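Local coordinates for flagellin (Burkholderia pseudomallei, PDB 4CFI), which probably polymerises into the bacterial flagellar filament, as flagellins do, and is studied as a source of immunoreactive epitopes, at residues A[111-115]-A[206-210]; A[145-150]-A[181-185]. All blocks are in the same frame, centred on the assembly; numbering follows the deposited sequence.

Interaction 1: A[111-115]-A[206-210]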
ATOM      1  N   THR A 111       7.843   7.230   2.999  1.00  8.83           N
ATOM      2  CA  THR A 111       9.212   6.757   3.130  1.00  8.77           C
ATOM      3  C   THR A 111       9.179   5.246   3.334  1.00  8.29           C
ATOM      4  O   THR A 111       8.624   4.738   4.293  1.00 11.59           O
ATOM      5  CB  THR A 111       9.966   7.486   4.246  1.00 10.82           C
ATOM      6  OG1 THR A 111      10.043   8.881   3.902  1.00 12.20           O
ATOM      7  CG2 THR A 111      11.387   6.953   4.390  1.00 11.75           C
ATOM      8  N   LEU A 112       9.781   4.535   2.391  1.00  7.24           N
ATOM      9  CA  LEU A 112       9.803   3.079   2.367  1.00  7.45           C
ATOM     10  C   LEU A 112      10.936   2.516   3.207  1.00  7.18           C
ATOM     11  O   LEU A 112      10.854   1.388   3.676  1.00  8.81           O
ATOM     12  CB  LEU A 112       9.922   2.570   0.916  1.00  7.95           C
ATOM     13  CG  LEU A 112       8.835   3.072  -0.034  1.00  8.18           C
ATOM     14  CD1 LEU A 112       9.085   2.549  -1.447  1.00  9.06           C
ATOM     15  CD2 LEU A 112       7.456   2.633   0.439  1.00 10.70           C
ATOM     16  N   GLY A 113      12.019   3.276   3.343  1.00  7.81           N
ATOM     17  CA  GLY A 113      13.171   2.869   4.146  1.00  7.68           C
ATOM     18  C   GLY A 113      14.308   3.846   3.957  1.00  7.01           C
ATOM     19  O   GLY A 113      14.270   4.667   3.044  1.00  7.49           O
ATOM     20  N   THR A 114      15.307   3.732   4.827  1.00  7.05           N
ATOM     21  CA  THR A 114      16.491   4.554   4.804  1.00  7.45           C
ATOM     22  C   THR A 114      17.714   3.637   4.791  1.00  6.90           C
ATOM     23  O   THR A 114      17.826   2.713   5.603  1.00  8.42           O
ATOM     24  CB  THR A 114      16.513   5.460   6.043  1.00  8.16           C
ATOM     25  OG1 THR A 114      15.364   6.305   6.006  1.00  9.14           O
ATOM     26  CG2 THR A 114      17.783   6.302   6.110  1.00  9.44           C
ATOM     27  N   ILE A 115      18.619   3.912   3.859  1.00  6.88           N
ATOM     28  CA  ILE A 115      19.813   3.090   3.614  1.00  7.21           C
ATOM     29  C   ILE A 115      21.044   3.880   4.044  1.00  6.87           C
ATOM     30  O   ILE A 115      21.226   5.031   3.621  1.00  7.12           O
ATOM     31  CB  ILE A 115      19.974   2.722   2.113  1.00  7.28           C
ATOM     32  CG1 ILE A 115      18.663   2.145   1.545  1.00  8.75           C
ATOM     33  CG2 ILE A 115      21.168   1.808   1.899  1.00  7.84           C
ATOM     34  CD1 ILE A 115      18.629   2.108   0.033  1.00  9.29           C
ATOM     35  N   MET A 206      17.970  -3.768   3.856  0.75  8.84           N
ATOM     36  CA  MET A 206      17.046  -2.640   3.707  0.75  8.00           C
ATOM     37  C   MET A 206      16.497  -2.537   2.284  0.75  7.59           C
ATOM     38  O   MET A 206      15.317  -2.265   2.092  0.75  8.05           O
ATOM     39  CB  MET A 206      17.703  -1.325   4.142  0.75  8.27           C
ATOM     40  CG  MET A 206      16.793  -0.110   4.077  0.75  8.51           C
ATOM     41  SD  MET A 206      15.241  -0.287   4.970  0.75 10.80           S
ATOM     42  CE  MET A 206      15.793  -0.062   6.655  0.75 11.86           C
ATOM     43  N   VAL A 207      17.337  -2.766   1.287  1.00  7.89           N
ATOM     44  CA  VAL A 207      16.858  -2.775  -0.102  1.00  8.81           C
ATOM     45  C   VAL A 207      15.797  -3.876  -0.304  1.00  8.95           C
ATOM     46  O   VAL A 207      14.772  -3.647  -0.960  1.00  9.64           O
ATOM     47  CB  VAL A 207      18.037  -2.916  -1.089  1.00  9.50           C
ATOM     48  CG1 VAL A 207      17.555  -3.150  -2.523  1.00  9.39           C
ATOM     49  CG2 VAL A 207      18.907  -1.674  -1.023  1.00 10.15           C
ATOM     50  N   ALA A 208      16.020  -5.057   0.273  1.00  9.28           N
ATOM     51  CA  ALA A 208      15.029  -6.129   0.212  1.00 10.15           C
ATOM     52  C   ALA A 208      13.720  -5.716   0.877  1.00  9.74           C
ATOM     53  O   ALA A 208      12.642  -5.971   0.327  1.00 10.70           O
ATOM     54  CB  ALA A 208      15.562  -7.419   0.821  1.00 11.63           C
ATOM     55  N   GLN A 209      13.809  -5.089   2.059  0.50  9.19           N
ATOM     56  CA  GLN A 209      12.633  -4.528   2.764  0.50  9.92           C
ATOM     57  C   GLN A 209      11.877  -3.622   1.827  0.50  8.19           C
ATOM     58  O   GLN A 209      10.698  -3.826   1.576  0.50  7.93           O
ATOM     59  CB  GLN A 209      12.991  -3.701   4.034  0.50 10.97           C
ATOM     60  CG  GLN A 209      11.823  -2.845   4.598  0.50 11.55           C
ATOM     61  CD  GLN A 209      12.190  -1.974   5.815  0.50 12.15           C
ATOM     62  OE1 GLN A 209      12.767  -2.483   6.771  0.50 12.64           O
ATOM     63  NE2 GLN A 209      11.863  -0.655   5.780  0.50 10.25           N
ATOM     64  N   ILE A 210      12.574  -2.613   1.319  1.00  6.94           N
ATOM     65  CA  ILE A 210      11.954  -1.610   0.466  1.00  6.92           C
ATOM     66  C   ILE A 210      11.256  -2.255  -0.730  1.00  6.97           C
ATOM     67  O   ILE A 210      10.112  -1.892  -1.047  1.00  7.89           O
ATOM     68  CB  ILE A 210      12.989  -0.579  -0.002  1.00  6.44           C
ATOM     69  CG1 ILE A 210      13.455   0.277   1.188  1.00  7.02           C
ATOM     70  CG2 ILE A 210      12.402   0.300  -1.090  1.00  6.92           C
ATOM     71  CD1 ILE A 210      14.739   1.073   0.966  1.00  7.60           C
TER

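Interaction 2: A[145-150]-A[181-185]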
ATOM      1  N   LYS A 145       3.431   5.619  -8.337  1.00  5.65           N
ATOM      2  CA  LYS A 145       3.405   4.920  -9.620  1.00  5.41           C
ATOM      3  C   LYS A 145       4.310   3.683  -9.604  1.00  5.62           C
ATOM      4  O   LYS A 145       4.639   3.130 -10.667  1.00  5.65           O
ATOM      5  CB  LYS A 145       3.824   5.874 -10.749  1.00  6.26           C
ATOM      6  CG  LYS A 145       2.885   7.075 -10.871  1.00  7.31           C
ATOM      7  CD  LYS A 145       3.263   8.044 -11.983  1.00 10.44           C
ATOM      8  CE  LYS A 145       3.019   7.508 -13.376  1.00 13.59           C
ATOM      9  NZ  LYS A 145       1.602   7.179 -13.684  1.00 15.16           N
ATOM     10  N   GLY A 146       4.682   3.227  -8.407  1.00  5.50           N
ATOM     11  CA  GLY A 146       5.505   2.028  -8.247  1.00  4.96           C
ATOM     12  C   GLY A 146       7.008   2.273  -8.257  1.00  4.40           C
ATOM     13  O   GLY A 146       7.778   1.301  -8.189  1.00  5.60           O
ATOM     14  N   GLY A 147       7.430   3.546  -8.280  1.00  4.81           N
ATOM     15  CA  GLY A 147       8.845   3.894  -8.241  1.00  5.43           C
ATOM     16  C   GLY A 147       9.144   4.882  -7.127  1.00  4.63           C
ATOM     17  O   GLY A 147       8.419   4.972  -6.128  1.00  5.13           O
ATOM     18  N   PHE A 148      10.251   5.598  -7.276  1.00  5.05           N
ATOM     19  CA  PHE A 148      10.923   6.212  -6.141  1.00  5.75           C
ATOM     20  C   PHE A 148      11.457   7.609  -6.410  1.00  5.51           C
ATOM     21  O   PHE A 148      11.875   7.914  -7.531  1.00  6.60           O
ATOM     22  CB  PHE A 148      12.138   5.335  -5.716  1.00  6.37           C
ATOM     23  CG  PHE A 148      11.863   3.858  -5.722  1.00  5.85           C
ATOM     24  CD1 PHE A 148      11.006   3.310  -4.789  1.00  5.91           C
ATOM     25  CD2 PHE A 148      12.416   3.013  -6.689  1.00  6.22           C
ATOM     26  CE1 PHE A 148      10.709   1.955  -4.825  1.00  6.48           C
ATOM     27  CE2 PHE A 148      12.129   1.661  -6.723  1.00  6.73           C
ATOM     28  CZ  PHE A 148      11.282   1.128  -5.779  1.00  6.46           C
ATOM     29  N   THR A 149      11.502   8.404  -5.349  1.00  5.67           N
ATOM     30  CA  THR A 149      12.351   9.588  -5.277  1.00  5.96           C
ATOM     31  C   THR A 149      13.271   9.410  -4.048  1.00  5.23           C
ATOM     32  O   THR A 149      13.064   8.510  -3.233  1.00  6.06           O
ATOM     33  CB  THR A 149      11.528  10.884  -5.169  1.00  6.95           C
ATOM     34  OG1 THR A 149      10.692  10.829  -4.002  1.00  7.26           O
ATOM     35  CG2 THR A 149      10.691  11.128  -6.422  1.00  8.20           C
ATOM     36  N   PHE A 150      14.276  10.284  -3.928  1.00  5.84           N
ATOM     37  CA  PHE A 150      15.379  10.052  -2.998  1.00  5.40           C
ATOM     38  C   PHE A 150      15.844  11.321  -2.325  1.00  6.06           C
ATOM     39  O   PHE A 150      16.075  12.338  -2.994  1.00  7.19           O
ATOM     40  CB  PHE A 150      16.569   9.465  -3.741  1.00  5.80           C
ATOM     41  CG  PHE A 150      16.241   8.208  -4.492  1.00  5.74           C
ATOM     42  CD1 PHE A 150      16.256   6.987  -3.852  1.00  5.95           C
ATOM     43  CD2 PHE A 150      15.910   8.231  -5.843  1.00  5.83           C
ATOM     44  CE1 PHE A 150      15.951   5.834  -4.543  1.00  6.01           C
ATOM     45  CE2 PHE A 150      15.606   7.058  -6.538  1.00  6.10           C
ATOM     46  CZ  PHE A 150      15.658   5.858  -5.890  1.00  6.08           C
ATOM     47  N   SER A 181       2.172  -1.123 -11.871  0.50  6.56           N
ATOM     48  CA  SER A 181       3.466  -1.749 -12.128  0.50  6.35           C
ATOM     49  C   SER A 181       4.497  -1.186 -11.173  0.50  6.93           C
ATOM     50  O   SER A 181       4.329  -0.085 -10.624  0.50  6.67           O
ATOM     51  CB  SER A 181       3.922  -1.487 -13.555  0.50  5.90           C
ATOM     52  OG  SER A 181       4.228  -0.102 -13.688  0.50  6.32           O
ATOM     53  N   PHE A 182       5.588  -1.933 -11.040  1.00  7.06           N
ATOM     54  CA  PHE A 182       6.517  -1.790  -9.928  1.00  7.26           C
ATOM     55  C   PHE A 182       7.945  -1.742 -10.423  1.00  6.92           C
ATOM     56  O   PHE A 182       8.378  -2.619 -11.172  1.00  9.74           O
ATOM     57  CB  PHE A 182       6.348  -2.976  -8.968  1.00  7.78           C
ATOM     58  CG  PHE A 182       4.935  -3.140  -8.480  1.00  7.59           C
ATOM     59  CD1 PHE A 182       4.024  -3.872  -9.212  1.00  8.90           C
ATOM     60  CD2 PHE A 182       4.489  -2.499  -7.317  1.00  7.66           C
ATOM     61  CE1 PHE A 182       2.713  -3.989  -8.796  1.00  9.66           C
ATOM     62  CE2 PHE A 182       3.179  -2.624  -6.897  1.00  7.79           C
ATOM     63  CZ  PHE A 182       2.286  -3.361  -7.639  1.00  8.60           C
ATOM     64  N   GLN A 183       8.691  -0.737  -9.978  0.50  6.08           N
ATOM     65  CA  GLN A 183      10.115  -0.710 -10.213  0.50  5.78           C
ATOM     66  C   GLN A 183      10.794  -1.574  -9.173  0.50  6.51           C
ATOM     67  O   GLN A 183      10.222  -1.862  -8.125  0.50  6.96           O
ATOM     68  CB  GLN A 183      10.646   0.718 -10.164  0.50  5.35           C
ATOM     69  CG  GLN A 183       9.970   1.635 -11.164  0.50  5.26           C
ATOM     70  CD  GLN A 183      10.039   1.112 -12.586  0.50  5.75           C
ATOM     71  OE1 GLN A 183      11.129   0.862 -13.116  0.50  6.23           O
ATOM     72  NE2 GLN A 183       8.884   0.956 -13.221  0.50  5.89           N
ATOM     73  N   THR A 184      12.003  -2.011  -9.508  1.00  6.60           N
ATOM     74  CA  THR A 184      12.863  -2.792  -8.605  1.00  7.73           C
ATOM     75  C   THR A 184      14.010  -1.891  -8.133  1.00  6.63           C
ATOM     76  O   THR A 184      14.794  -1.435  -8.956  1.00  7.73           O
ATOM     77  CB  THR A 184      13.485  -4.006  -9.350  1.00 10.01           C
ATOM     78  OG1 THR A 184      12.441  -4.854  -9.831  1.00 13.06           O
ATOM     79  CG2 THR A 184      14.445  -4.797  -8.455  1.00 12.22           C
ATOM     80  N   LEU A 185      14.081  -1.597  -6.832  1.00  5.97           N
ATOM     81  CA  LEU A 185      15.177  -0.812  -6.314  1.00  5.52           C
ATOM     82  C   LEU A 185      16.446  -1.635  -6.398  1.00  6.30           C
ATOM     83  O   LEU A 185      16.459  -2.764  -5.947  1.00  7.69           O
ATOM     84  CB  LEU A 185      14.906  -0.406  -4.863  1.00  6.06           C
ATOM     85  CG  LEU A 185      15.895   0.605  -4.278  1.00  6.45           C
ATOM     86  CD1 LEU A 185      15.732   1.979  -4.917  1.00  7.79           C
ATOM     87  CD2 LEU A 185      15.742   0.697  -2.764  1.00  7.65           C
TER
HETATM   88  O   HOH W   1       6.325   1.410 -12.170  1.00  8.54           O

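Interaction 1: A[111-115]-A[206-210]
The alpha/beta packing of the flagellin D2 region brings Leu112, Gly113 and Ile115 of edge strand 111-119 against Met206, Gln209 and Ile210 of helix 197-213. The two short segments run antiparallel, 173° between their directions, and their axes come within 7.8 Å. The single hydrogen bond across them joins a side chain to the backbone: in the Gln209 conformer described, one of two modelled, NE2 donates to Leu112 O at 3.1 Å, with 152° at the hydrogen. That oxygen lies close to the amide plane of Gln209, and the donor lies in the carbonyl plane of Leu112. With CG anti to the backbone N (chi1 167°) and an extended chain beyond, Gln209 carries its amide across to the strand. Gly113, lacking a side chain, lays its CA against the helix, 3.9 Å from Ile210 CG1 and equally near SD in one of two Met206 conformers. In this three-stranded antiparallel sheet, strand 135-142 pairs with 111-115 through the backbone and supplies Val140, which touches both Ile115 and Ile210. Ile115 CG1 meets Met206 CG at 3.9 Å, while CD1 lies against Val207 CG2. Leu112 lies roughly perpendicular to Ile210, Leu112 CB being 3.9 Å from Ile210 CG2.

Interaction 2: A[145-150]-A[181-185]
Lys145 and Ser181 begin the contact through a shared water, which donates to Lys145 O at 2.8 Å and, in the Ser181 conformer described, one of two, is hydrogen-bonded to Ser181 OG at 3.0 Å. The lysine side chain leads away, and its NZ bonds to Gly175 O. Gly146 follows at positive phi, a conformation that favours glycine, and its CA points a hydrogen at Ser181 O over 3.4 Å, nearly straight at 169°. Its own oxygen accepts Gln183 N at 2.9 Å; the donor stands 42° out of the carbonyl plane, so the bond is not directed at a lone pair. Asn214 ND2 is a second donor to the same oxygen. Here the turn joining strands 135-142 and 148-152 of the antiparallel sheet is fastened to the irregular segment 181-185, and Asp143 OD1 accepts the amides of Lys145 and Gly147. From Phe148 onward the rings carry the contact. Thr184 C sits at the edge of Phe148, while Leu185 CD1 lies over one face, 4.3 Å from the centroid, in a CH-pi contact. Leu185 CG, anti to the backbone N (chi1 -171°), brings that methyl to both rings: Phe150 receives it in plane at the edge, CE1 3.9 Å from Leu185 CD1.

Interactions 1 and 2 have centres 12 Å apart and reach the same three-stranded sheet through its two outer strands, 111-119 and 148-152. They touch directly, mostly through apolar side chains. Leu112 CD1 lies 3.8 Å from Phe148 CE1, joining the first segments of both contacts. Leu185 is the bridge between the second segments: its CD2 is 3.8 Å from Ile210 CG2, and its carbonyl O is 3.6 Å from Val207 CG1. Val140 of the middle strand, already against interaction 1, also touches Phe148 and Phe150 of interaction 2, consistent with one continuous core. In sequence, 145-150 and 181-185 both fall between 111-115 and 206-210.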